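Local structure of predicted sugar phosphatases of the HAD superfamily (Cytophaga hutchinsonii, 2HX1) at residues I4-L10 with H275-A280. The protein probably hydrolyses phosphate esters of sugars with the help of a bound magnesium ion, as a phosphatase of the HAD superfamily. Numbering follows the deposited sequence.
Sequences IESFKSL and HICESA
Glu5 N gives a hydrogen bond of 3.0 Å to Ile276 O, the one direct backbone bond between 4-10 and 275-280, and farther along water molecules fill in, one linking Glu5 O to Glu278 N and another Phe7 N to Ser279 O. The side chains of Glu5 and Leu10 then show how a carboxylate at its edge and a methyl over its face hold an imidazole. His275 ND1 donates to Glu5 OE2 at 2.9 Å, reaching it from above the carboxylate plane, with the two flat groups turned 75° apart. The same oxygen accepts a hydrogen bond from a water that in turn accepts from Ile276 N. Over one face of the imidazole, Leu10 CD2 sits 3.6 Å from the ring centroid in a CH-pi contact, while His275 NE2 bonds to Tyr14 OH. Replacing His275 by alanine is likely to leave Glu5 OE2 without its ring partner and Leu10 CD2 without the surface it rests on. The other branch, Leu10 CD1, packs 3.4 Å from Cys277 SG. A chi1 of -175°, which sets the ring opposite the backbone N, lets Phe7 place one face over Ala280 CA and its CD1 edge toward Cys277 SG; Phe19, Leu229 and Val231 of the sheet also touch the Phe7 side chain. The N-terminal segment, whose short helix is N-capped by Ser6, thus packs along 275-277, an edge strand within the chain of the six-stranded parallel sheet of the Rossmann-like HAD core.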
# COMPACT_ATOMS: atom_id res chain seq x y z
N ILE A 4 26.48 22.18 1.78
CA ILE A 4 25.90 22.63 3.04
C ILE A 4 26.18 24.11 3.17
O ILE A 4 27.32 24.55 2.98
CB ILE A 4 26.41 21.82 4.26
CG1 ILE A 4 26.25 20.31 4.05
CG2 ILE A 4 25.61 22.16 5.46
CD1 ILE A 4 24.84 19.85 4.03
N GLU A 5 25.14 24.87 3.47
CA GLU A 5 25.19 26.32 3.55
C GLU A 5 24.83 26.74 4.96
O GLU A 5 24.04 26.05 5.62
CB GLU A 5 24.20 26.92 2.54
CG GLU A 5 24.63 26.73 1.09
CD GLU A 5 23.59 27.19 0.07
OE1 GLU A 5 23.53 28.41 -0.20
OE2 GLU A 5 22.85 26.34 -0.49
N SER A 6 25.40 27.86 5.44
CA SER A 6 25.01 28.36 6.76
C SER A 6 23.65 29.00 6.66
O SER A 6 23.35 29.70 5.71
CB SER A 6 26.00 29.37 7.35
OG SER A 6 25.74 30.65 6.87
N PHE A 7 22.82 28.74 7.66
CA PHE A 7 21.48 29.29 7.66
C PHE A 7 21.55 30.82 7.62
O PHE A 7 20.88 31.46 6.80
CB PHE A 7 20.71 28.76 8.87
CG PHE A 7 19.30 29.18 8.88
CD1 PHE A 7 18.44 28.79 7.88
CD2 PHE A 7 18.83 30.00 9.89
CE1 PHE A 7 17.11 29.18 7.88
CE2 PHE A 7 17.51 30.40 9.90
CZ PHE A 7 16.65 29.99 8.88
N LYS A 8 22.42 31.42 8.45
CA LYS A 8 22.63 32.87 8.43
C LYS A 8 22.83 33.40 7.00
O LYS A 8 22.22 34.41 6.60
CB LYS A 8 23.84 33.25 9.29
CG LYS A 8 23.98 34.76 9.52
CD LYS A 8 25.02 35.09 10.60
CE LYS A 8 25.34 36.59 10.66
NZ LYS A 8 26.71 36.87 11.25
N SER A 9 23.67 32.71 6.24
CA SER A 9 24.03 33.18 4.90
C SER A 9 22.84 33.21 3.89
O SER A 9 22.92 33.89 2.85
CB SER A 9 25.14 32.32 4.30
OG SER A 9 24.59 31.12 3.76
N LEU A 10 21.79 32.45 4.16
CA LEU A 10 20.61 32.44 3.29
C LEU A 10 19.67 33.59 3.58
O LEU A 10 18.96 34.02 2.69
CB LEU A 10 19.82 31.11 3.40
CG LEU A 10 20.58 29.79 3.32
CD1 LEU A 10 19.64 28.63 3.66
CD2 LEU A 10 21.24 29.60 1.96
N HIS A 275 18.00 24.53 -0.51
CA HIS A 275 19.23 24.60 0.27
C HIS A 275 19.25 23.51 1.35
O HIS A 275 18.19 23.03 1.76
CB HIS A 275 19.33 25.94 0.99
CG HIS A 275 19.25 27.12 0.10
ND1 HIS A 275 20.23 27.44 -0.81
CD2 HIS A 275 18.29 28.08 -0.01
CE1 HIS A 275 19.87 28.55 -1.46
NE2 HIS A 275 18.70 28.95 -0.99
N ILE A 276 20.45 23.15 1.78
CA ILE A 276 20.63 22.22 2.88
C ILE A 276 21.48 22.93 3.90
O ILE A 276 22.46 23.57 3.52
CB ILE A 276 21.24 20.87 2.46
CG1 ILE A 276 20.38 20.25 1.35
CG2 ILE A 276 21.33 19.91 3.70
CD1 ILE A 276 20.95 19.01 0.67
N CYS A 277 21.05 22.89 5.17
CA CYS A 277 21.77 23.53 6.27
C CYS A 277 21.88 22.54 7.42
O CYS A 277 21.02 21.68 7.58
CB CYS A 277 21.01 24.75 6.80
SG CYS A 277 20.56 26.01 5.60
N GLU A 278 22.93 22.67 8.21
CA GLU A 278 23.11 21.86 9.39
C GLU A 278 21.97 22.09 10.40
O GLU A 278 21.41 21.15 10.93
CB GLU A 278 24.50 22.16 10.00
CG GLU A 278 24.63 21.87 11.49
CD GLU A 278 25.95 22.34 12.07
OE1 GLU A 278 26.38 23.51 11.80
OE2 GLU A 278 26.57 21.52 12.79
N SER A 279 21.63 23.35 10.67
CA SER A 279 20.52 23.68 11.55
C SER A 279 20.04 25.11 11.33
O SER A 279 20.67 25.90 10.62
CB SER A 279 20.94 23.51 13.02
OG SER A 279 21.35 24.74 13.58
N ALA A 280 18.93 25.43 11.98
CA ALA A 280 18.36 26.77 11.96
C ALA A 280 18.94 27.67 13.03
O ALA A 280 18.55 28.85 13.13
CB ALA A 280 16.81 26.70 12.11
O HOH W 1 22.56 23.81 0.01
O HOH W 2 24.53 25.01 7.85
O HOH W 3 23.25 26.65 9.92